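Local coordinates for protein probable endoglucanase (Gluconacetobacter xylinus, PDB 1WZZ) that cuts internal beta-1,4-glucosidic linkages of cellulose and carboxymethyl-cellulose, as a secreted endoglucanase of glycoside hydrolase family 8, at residues A[244-249]-A[296-301]; A[292-297]-A[322-327]; A[198-203]-A[253-258]. All coordinates share one frame; numbering follows the deposited sequence.

Interaction 1. Residues A[244-249]-A[296-301]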
loop_
_atom_site.group_PDB
_atom_site.type_symbol
_atom_site.label_atom_id
_atom_site.label_comp_id
_atom_site.label_asym_id
_atom_site.label_seq_id
_atom_site.Cartn_x
_atom_site.Cartn_y
_atom_site.Cartn_z
ATOM N N TYR A 244 7.240 -2.617 0.068
ATOM C CA TYR A 244 6.934 -2.604 1.494
ATOM C C TYR A 244 7.856 -3.522 2.306
ATOM O O TYR A 244 8.265 -3.192 3.423
ATOM C CB TYR A 244 5.477 -3.008 1.712
ATOM C CG TYR A 244 4.453 -1.949 1.393
ATOM C CD1 TYR A 244 3.277 -2.284 0.708
ATOM C CD2 TYR A 244 4.613 -0.631 1.809
ATOM C CE1 TYR A 244 2.293 -1.329 0.432
ATOM C CE2 TYR A 244 3.607 0.345 1.543
ATOM C CZ TYR A 244 2.467 -0.021 0.857
ATOM O OH TYR A 244 1.496 0.906 0.601
ATOM N N PHE A 245 8.191 -4.685 1.754
ATOM C CA PHE A 245 9.062 -5.583 2.476
ATOM C C PHE A 245 10.512 -5.080 2.491
ATOM O O PHE A 245 11.207 -5.261 3.487
ATOM C CB PHE A 245 8.881 -7.016 1.919
ATOM C CG PHE A 245 7.608 -7.672 2.412
ATOM C CD1 PHE A 245 6.372 -7.325 1.874
ATOM C CD2 PHE A 245 7.647 -8.560 3.493
ATOM C CE1 PHE A 245 5.183 -7.838 2.402
ATOM C CE2 PHE A 245 6.458 -9.087 4.036
ATOM C CZ PHE A 245 5.227 -8.723 3.489
ATOM N N TYR A 246 10.966 -4.419 1.420
ATOM C CA TYR A 246 12.303 -3.822 1.417
ATOM C C TYR A 246 12.356 -2.739 2.508
ATOM O O TYR A 246 13.275 -2.688 3.320
ATOM C CB TYR A 246 12.603 -3.185 0.037
ATOM C CG TYR A 246 13.393 -1.869 0.065
ATOM C CD1 TYR A 246 12.733 -0.630 0.010
ATOM C CD2 TYR A 246 14.794 -1.863 0.156
ATOM C CE1 TYR A 246 13.437 0.578 0.048
ATOM C CE2 TYR A 246 15.512 -0.636 0.200
ATOM C CZ TYR A 246 14.819 0.569 0.146
ATOM O OH TYR A 246 15.490 1.777 0.212
ATOM N N TRP A 247 11.325 -1.899 2.527
ATOM C CA TRP A 247 11.222 -0.782 3.456
ATOM C C TRP A 247 11.285 -1.239 4.894
ATOM O O TRP A 247 11.950 -0.602 5.737
ATOM C CB TRP A 247 9.897 -0.085 3.134
ATOM C CG TRP A 247 9.514 1.151 3.837
ATOM C CD1 TRP A 247 10.090 1.740 4.947
ATOM C CD2 TRP A 247 8.407 1.950 3.486
ATOM N NE1 TRP A 247 9.380 2.871 5.296
ATOM C CE2 TRP A 247 8.339 3.021 4.417
ATOM C CE3 TRP A 247 7.445 1.869 2.468
ATOM C CZ2 TRP A 247 7.349 3.996 4.356
ATOM C CZ3 TRP A 247 6.455 2.847 2.411
ATOM C CH2 TRP A 247 6.420 3.895 3.350
ATOM N N ALA A 248 10.615 -2.351 5.173
ATOM C CA ALA A 248 10.566 -2.879 6.536
ATOM C C ALA A 248 11.741 -3.772 6.903
ATOM O O ALA A 248 11.759 -4.350 8.003
ATOM C CB ALA A 248 9.246 -3.642 6.747
ATOM N N HIS A 249 12.711 -3.896 5.991
ATOM C CA HIS A 249 13.896 -4.746 6.208
ATOM C C HIS A 249 13.457 -6.199 6.385
ATOM O O HIS A 249 14.027 -6.949 7.189
ATOM C CB HIS A 249 14.676 -4.307 7.457
ATOM C CG HIS A 249 15.229 -2.919 7.379
ATOM N ND1 HIS A 249 16.267 -2.574 6.542
ATOM C CD2 HIS A 249 14.879 -1.785 8.030
ATOM C CE1 HIS A 249 16.532 -1.286 6.678
ATOM N NE2 HIS A 249 15.704 -0.784 7.575
ATOM N N GLU A 296 14.259 0.238 -8.836
ATOM C CA GLU A 296 15.558 0.787 -8.456
ATOM C C GLU A 296 15.898 0.499 -6.996
ATOM O O GLU A 296 17.071 0.395 -6.647
ATOM C CB GLU A 296 15.600 2.297 -8.772
ATOM C CG GLU A 296 15.648 2.545 -10.290
ATOM C CD GLU A 296 15.480 3.994 -10.716
ATOM O OE1 GLU A 296 15.814 4.302 -11.880
ATOM O OE2 GLU A 296 14.991 4.813 -9.931
ATOM N N CYS A 297 14.889 0.354 -6.143
ATOM C CA CYS A 297 15.175 0.076 -4.733
ATOM C C CYS A 297 15.249 -1.400 -4.434
ATOM O O CYS A 297 15.682 -1.803 -3.342
ATOM C CB CYS A 297 14.095 0.680 -3.839
ATOM S SG CYS A 297 14.149 2.452 -3.787
ATOM N N THR A 298 14.826 -2.213 -5.392
ATOM C CA THR A 298 14.775 -3.658 -5.171
ATOM C C THR A 298 15.482 -4.558 -6.169
ATOM O O THR A 298 14.962 -5.619 -6.535
ATOM C CB THR A 298 13.307 -4.142 -5.018
ATOM O OG1 THR A 298 12.524 -3.778 -6.155
ATOM C CG2 THR A 298 12.668 -3.509 -3.756
ATOM N N GLY A 299 16.659 -4.137 -6.617
ATOM C CA GLY A 299 17.417 -5.006 -7.501
ATOM C C GLY A 299 17.777 -4.532 -8.889
ATOM O O GLY A 299 18.726 -5.054 -9.473
ATOM N N LEU A 300 17.051 -3.566 -9.436
ATOM C CA LEU A 300 17.391 -3.133 -10.792
ATOM C C LEU A 300 18.762 -2.501 -10.864
ATOM O O LEU A 300 19.123 -1.683 -10.023
ATOM C CB LEU A 300 16.374 -2.132 -11.342
ATOM C CG LEU A 300 16.599 -1.675 -12.793
ATOM C CD1 LEU A 300 16.409 -2.839 -13.774
ATOM C CD2 LEU A 300 15.584 -0.583 -13.112
ATOM N N ASP A 301 19.526 -2.885 -11.881
ATOM C CA ASP A 301 20.845 -2.307 -12.069
ATOM C C ASP A 301 20.590 -0.856 -12.474
ATOM O O ASP A 301 20.027 -0.601 -13.541
ATOM C CB ASP A 301 21.586 -3.028 -13.197
ATOM C CG ASP A 301 21.950 -4.462 -12.846
ATOM O OD1 ASP A 301 22.513 -5.148 -13.736
ATOM O OD2 ASP A 301 21.674 -4.900 -11.701
#
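Y246 lays one face of its ring against C297, and its CB meets the methyl of T298. These three residues make the whole contact. Y246 gives about half of the buried surface, C297 most of the rest. The CB of C297 sits over the ring as a CH-pi contact, 4.2 Å from the ring centroid and 19° off the normal. Its closest ring atom is Y246 CE1, 3.9 Å from C297 CB. The backbone O of C297 lies above the same face but near the rim, 3.6 Å from Y246 CD2. The sulfur stands further out: C297 SG is 5.0 Å from the centroid of the Y246 ring and oblique to it, a Cys sulfur-aromatic contact. At the root of the tyrosine side chain, T298 CG2 packs on Y246 CB at 3.8 Å. T298 chi1 of 57° turns OG1 back to V294 O, its hydrogen-bond acceptor in the preceding turn, and swings CG2 out to Y246. No hydrogen bond joins the two segments. Beyond Y246, helix 240-247 closes with a Schellman motif at H249. The contact packs the last turn of that helix on the C297-T298 region, joining two elements of the (alpha/alpha)6 barrel of family 8.

Interaction 2. Residues A[292-297]-A[322-327]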
loop_
_atom_site.group_PDB
_atom_site.type_symbol
_atom_site.label_atom_id
_atom_site.label_comp_id
_atom_site.label_asym_id
_atom_site.label_seq_id
_atom_site.Cartn_x
_atom_site.Cartn_y
_atom_site.Cartn_z
ATOM N N LEU A 292 9.465 1.886 -12.042
ATOM C CA LEU A 292 10.908 2.030 -12.142
ATOM C C LEU A 292 11.485 2.425 -10.794
ATOM O O LEU A 292 12.527 1.909 -10.393
ATOM C CB LEU A 292 11.267 3.080 -13.201
ATOM C CG LEU A 292 12.750 3.378 -13.352
ATOM C CD1 LEU A 292 13.556 2.100 -13.663
ATOM C CD2 LEU A 292 12.861 4.383 -14.489
ATOM N N ALA A 293 10.793 3.315 -10.078
ATOM C CA ALA A 293 11.268 3.720 -8.758
ATOM C C ALA A 293 11.329 2.486 -7.850
ATOM O O ALA A 293 12.314 2.263 -7.149
ATOM C CB ALA A 293 10.325 4.780 -8.170
ATOM N N VAL A 294 10.275 1.666 -7.868
ATOM C CA VAL A 294 10.288 0.461 -7.049
ATOM C C VAL A 294 11.436 -0.465 -7.423
ATOM O O VAL A 294 12.161 -0.971 -6.556
ATOM C CB VAL A 294 8.948 -0.303 -7.169
ATOM C CG1 VAL A 294 9.050 -1.667 -6.450
ATOM C CG2 VAL A 294 7.834 0.533 -6.546
ATOM N N ALA A 295 11.606 -0.684 -8.729
ATOM C CA ALA A 295 12.671 -1.552 -9.209
ATOM C C ALA A 295 14.050 -1.076 -8.794
ATOM O O ALA A 295 14.912 -1.875 -8.419
ATOM C CB ALA A 295 12.582 -1.668 -10.745
ATOM N N GLU A 296 14.259 0.238 -8.836
ATOM C CA GLU A 296 15.558 0.787 -8.456
ATOM C C GLU A 296 15.898 0.499 -6.996
ATOM O O GLU A 296 17.071 0.395 -6.647
ATOM C CB GLU A 296 15.600 2.297 -8.772
ATOM C CG GLU A 296 15.648 2.545 -10.290
ATOM C CD GLU A 296 15.480 3.994 -10.716
ATOM O OE1 GLU A 296 15.814 4.302 -11.880
ATOM O OE2 GLU A 296 14.991 4.813 -9.931
ATOM N N CYS A 297 14.889 0.354 -6.143
ATOM C CA CYS A 297 15.175 0.076 -4.733
ATOM C C CYS A 297 15.249 -1.400 -4.434
ATOM O O CYS A 297 15.682 -1.803 -3.342
ATOM C CB CYS A 297 14.095 0.680 -3.839
ATOM S SG CYS A 297 14.149 2.452 -3.787
ATOM N N LEU A 322 6.372 8.743 -5.059
ATOM C CA LEU A 322 6.627 9.410 -3.780
ATOM C C LEU A 322 6.706 8.387 -2.639
ATOM O O LEU A 322 7.496 8.534 -1.709
ATOM C CB LEU A 322 5.548 10.478 -3.533
ATOM C CG LEU A 322 5.709 11.434 -2.346
ATOM C CD1 LEU A 322 7.124 11.812 -2.046
ATOM C CD2 LEU A 322 4.877 12.659 -2.680
ATOM N N LEU A 323 5.947 7.304 -2.742
ATOM C CA LEU A 323 6.007 6.261 -1.719
ATOM C C LEU A 323 7.427 5.692 -1.666
ATOM O O LEU A 323 7.958 5.380 -0.596
ATOM C CB LEU A 323 4.998 5.172 -2.057
ATOM C CG LEU A 323 4.767 4.112 -0.990
ATOM C CD1 LEU A 323 4.125 4.778 0.267
ATOM C CD2 LEU A 323 3.869 3.039 -1.571
ATOM N N VAL A 324 8.065 5.536 -2.833
ATOM C CA VAL A 324 9.428 5.036 -2.860
ATOM C C VAL A 324 10.393 6.051 -2.212
ATOM O O VAL A 324 11.339 5.669 -1.507
ATOM C CB VAL A 324 9.887 4.727 -4.322
ATOM C CG1 VAL A 324 11.375 4.355 -4.331
ATOM C CG2 VAL A 324 9.046 3.557 -4.902
ATOM N N TYR A 325 10.182 7.344 -2.458
ATOM C CA TYR A 325 11.043 8.341 -1.809
ATOM C C TYR A 325 10.942 8.205 -0.282
ATOM O O TYR A 325 11.942 8.340 0.424
ATOM C CB TYR A 325 10.639 9.769 -2.215
ATOM C CG TYR A 325 11.256 10.237 -3.516
ATOM C CD1 TYR A 325 12.390 11.054 -3.520
ATOM C CD2 TYR A 325 10.683 9.897 -4.733
ATOM C CE1 TYR A 325 12.934 11.525 -4.726
ATOM C CE2 TYR A 325 11.223 10.356 -5.951
ATOM C CZ TYR A 325 12.337 11.165 -5.928
ATOM O OH TYR A 325 12.839 11.606 -7.138
ATOM N N ILE A 326 9.742 7.927 0.219
ATOM C CA ILE A 326 9.566 7.778 1.677
ATOM C C ILE A 326 10.313 6.535 2.152
ATOM O O ILE A 326 11.029 6.571 3.159
ATOM C CB ILE A 326 8.082 7.613 2.067
ATOM C CG1 ILE A 326 7.225 8.732 1.472
ATOM C CG2 ILE A 326 7.956 7.546 3.630
ATOM C CD1 ILE A 326 7.662 10.091 1.854
ATOM N N ALA A 327 10.144 5.425 1.430
ATOM C CA ALA A 327 10.792 4.179 1.796
ATOM C C ALA A 327 12.286 4.345 1.837
ATOM O O ALA A 327 12.937 3.884 2.758
ATOM C CB ALA A 327 10.427 3.065 0.789
#
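V324 points its side chain at helix 289-297 and divides its two methyls among three residues. CG2 meets the methyl of A293, with A293 CB and V324 CG2 3.7 Å apart. The same methyl also touches V294: the two CG2 atoms of V294 and V324 are 3.6 Å apart. The two valine side chains cross at about a right angle and touch through CG2 of each. V294 chi1 of 172° turns CG1 away from the contact and brings CG2 to V324.

The other methyl of V324 faces C297. V324 CG1 lies 3.4 Å from C297 SG, a close apolar contact. V324 CG1 also lies 3.6 Å from A293 O. A293 therefore meets V324 with both its methyl and its backbone. The pattern is helix-helix packing within the (alpha/alpha)6 barrel, here between helix 289-297 and helix 315-331. The two segments run nearly parallel, at 24°, with their axes 9.2 Å apart at closest approach. V294 and V324 have the closest CA atoms of the two segments, 6.3 Å apart, and no hydrogen bond crosses the contact.

A293, V294 and V324 are all buried. On other sides of helix 315-331, L322 and L323 pack on helix 48-61, while A327 packs on W247 of helix 240-247.

Interaction 3. Residues A[198-203]-A[253-258]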
loop_
_atom_site.group_PDB
_atom_site.type_symbol
_atom_site.label_atom_id
_atom_site.label_comp_id
_atom_site.label_asym_id
_atom_site.label_seq_id
_atom_site.Cartn_x
_atom_site.Cartn_y
_atom_site.Cartn_z
ATOM N N ARG A 198 5.841 -15.391 5.299
ATOM C CA ARG A 198 5.658 -16.715 4.732
ATOM C C ARG A 198 4.832 -16.700 3.449
ATOM O O ARG A 198 5.125 -17.460 2.505
ATOM C CB ARG A 198 4.982 -17.668 5.740
ATOM C CG ARG A 198 5.765 -17.888 6.987
ATOM C CD ARG A 198 5.090 -19.001 7.800
ATOM N NE ARG A 198 5.940 -19.407 8.912
ATOM C CZ ARG A 198 5.868 -18.911 10.141
ATOM N NH1 ARG A 198 4.966 -17.972 10.447
ATOM N NH2 ARG A 198 6.707 -19.351 11.071
ATOM N N LEU A 199 3.803 -15.848 3.403
ATOM C CA LEU A 199 2.927 -15.770 2.239
ATOM C C LEU A 199 3.645 -15.163 1.045
ATOM O O LEU A 199 3.466 -15.606 -0.075
ATOM C CB LEU A 199 1.644 -14.988 2.576
ATOM C CG LEU A 199 0.701 -15.833 3.467
ATOM C CD1 LEU A 199 -0.232 -14.862 4.190
ATOM C CD2 LEU A 199 -0.085 -16.857 2.667
ATOM N N VAL A 200 4.446 -14.133 1.280
ATOM C CA VAL A 200 5.215 -13.545 0.163
ATOM C C VAL A 200 6.209 -14.597 -0.387
ATOM O O VAL A 200 6.410 -14.735 -1.598
ATOM C CB VAL A 200 5.998 -12.332 0.643
ATOM C CG1 VAL A 200 7.082 -11.972 -0.397
ATOM C CG2 VAL A 200 5.034 -11.140 0.829
ATOM N N SER A 201 6.851 -15.329 0.507
ATOM C CA SER A 201 7.790 -16.359 0.064
ATOM C C SER A 201 7.119 -17.461 -0.757
ATOM O O SER A 201 7.572 -17.821 -1.854
ATOM C CB SER A 201 8.478 -16.977 1.274
ATOM O OG SER A 201 9.369 -18.007 0.885
ATOM N N ALA A 202 6.024 -18.012 -0.235
ATOM C CA ALA A 202 5.344 -19.106 -0.896
ATOM C C ALA A 202 4.276 -18.787 -1.937
ATOM O O ALA A 202 3.979 -19.621 -2.809
ATOM C CB ALA A 202 4.748 -20.019 0.178
ATOM N N GLY A 203 3.712 -17.581 -1.868
ATOM C CA GLY A 203 2.638 -17.210 -2.760
ATOM C C GLY A 203 3.058 -16.492 -4.020
ATOM O O GLY A 203 2.511 -15.456 -4.361
ATOM N N PRO A 253 16.338 -12.789 1.217
ATOM C CA PRO A 253 17.306 -12.861 0.117
ATOM C C PRO A 253 16.822 -13.598 -1.118
ATOM O O PRO A 253 17.046 -13.136 -2.251
ATOM C CB PRO A 253 18.498 -13.562 0.758
ATOM C CG PRO A 253 18.433 -13.096 2.183
ATOM C CD PRO A 253 16.953 -13.163 2.503
ATOM N N ASN A 254 16.159 -14.738 -0.940
ATOM C CA ASN A 254 15.717 -15.468 -2.120
ATOM C C ASN A 254 14.647 -14.724 -2.882
ATOM O O ASN A 254 14.581 -14.818 -4.114
ATOM C CB ASN A 254 15.250 -16.896 -1.780
ATOM C CG ASN A 254 13.934 -16.932 -1.018
ATOM O OD1 ASN A 254 13.839 -16.421 0.096
ATOM N ND2 ASN A 254 12.912 -17.549 -1.617
ATOM N N VAL A 255 13.813 -13.964 -2.155
ATOM C CA VAL A 255 12.765 -13.190 -2.798
ATOM C C VAL A 255 13.377 -11.979 -3.505
ATOM O O VAL A 255 13.028 -11.681 -4.650
ATOM C CB VAL A 255 11.687 -12.758 -1.760
ATOM C CG1 VAL A 255 10.604 -11.924 -2.462
ATOM C CG2 VAL A 255 11.063 -14.013 -1.137
ATOM N N LEU A 256 14.289 -11.282 -2.842
ATOM C CA LEU A 256 14.969 -10.154 -3.478
ATOM C C LEU A 256 15.672 -10.681 -4.758
ATOM O O LEU A 256 15.639 -10.027 -5.808
ATOM C CB LEU A 256 16.019 -9.565 -2.532
ATOM C CG LEU A 256 16.966 -8.530 -3.147
ATOM C CD1 LEU A 256 16.200 -7.365 -3.763
ATOM C CD2 LEU A 256 17.936 -8.071 -2.071
ATOM N N ALA A 257 16.316 -11.840 -4.661
ATOM C CA ALA A 257 17.027 -12.371 -5.830
ATOM C C ALA A 257 16.099 -12.556 -7.012
ATOM O O ALA A 257 16.455 -12.236 -8.153
ATOM C CB ALA A 257 17.721 -13.712 -5.486
ATOM N N ASP A 258 14.903 -13.085 -6.759
ATOM C CA ASP A 258 13.944 -13.296 -7.834
ATOM C C ASP A 258 13.473 -11.953 -8.410
ATOM O O ASP A 258 13.341 -11.808 -9.632
ATOM C CB ASP A 258 12.742 -14.118 -7.346
ATOM C CG ASP A 258 13.075 -15.598 -7.159
ATOM O OD1 ASP A 258 14.047 -16.093 -7.802
ATOM O OD2 ASP A 258 12.351 -16.279 -6.386
HETATM O O HOH W 1 10.484 -19.176 -1.537
HETATM O O HOH W 2 12.256 -17.330 1.935
#
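This is a helix-helix contact of the (alpha/alpha)6 barrel, in which the end of helix 188-202 meets the start of helix 253-266. Its two halves differ: one is apolar and the other is bridged by water. In the apolar half, V200 and V255 touch through one methyl each. V200 CG1 and V255 CG1 are 4.1 Å apart, and the two side chains cross at about a right angle. V255 chi1 of 179° sends CG1 to V200 and CG2 to the S201 backbone, where V255 CG2 lies 4.2 Å from S201 CA. V255 thus packs on both a side chain and the backbone of the facing helix.

The polar half joins S201 to N254. Their side chains do not bond directly, since S201 OG and N254 ND2 are 4.4 Å apart. Two waters bridge them instead. Water 2 donates a hydrogen bond to N254 OD1 at 2.6 Å and is also bonded to S201 OG at 3.1 Å. Water 1 is bonded to S201 OG at 2.9 Å and accepts a weak bond from N254 ND2. Through the two waters, both ends of the amide reach the one hydroxyl, the ND2 side weakly.

The segments run at 44° to each other. R204, just after helix 188-202, hydrogen-bonds S201 O and forms a salt bridge with D258, which also pairs with R209. V200 also packs on V241 and F245 of helix 240-247, while L199 reaches strands 149-152 and 224-226.

Interactions 1 and 2 are neighbours, with centres 8 Å apart. They share C297, which meets Y246 in one and V324 in the other. A probable hydrogen bond from L300 N to A295 O, 2.9 Å long, also ties the segments of the two contacts together. Interaction 3 lies 12 Å from interaction 1, centre to centre. The two touch where F245 CZ meets V200 CG2 at 3.6 Å and T298 O meets L256 CD1 at 3.5 Å. Interactions 2 and 3 do not touch; their centres are 19 Å apart. All three lie away from E49 and D106, the probable proton donor and nucleophile, and belong to the packing of the barrel helices.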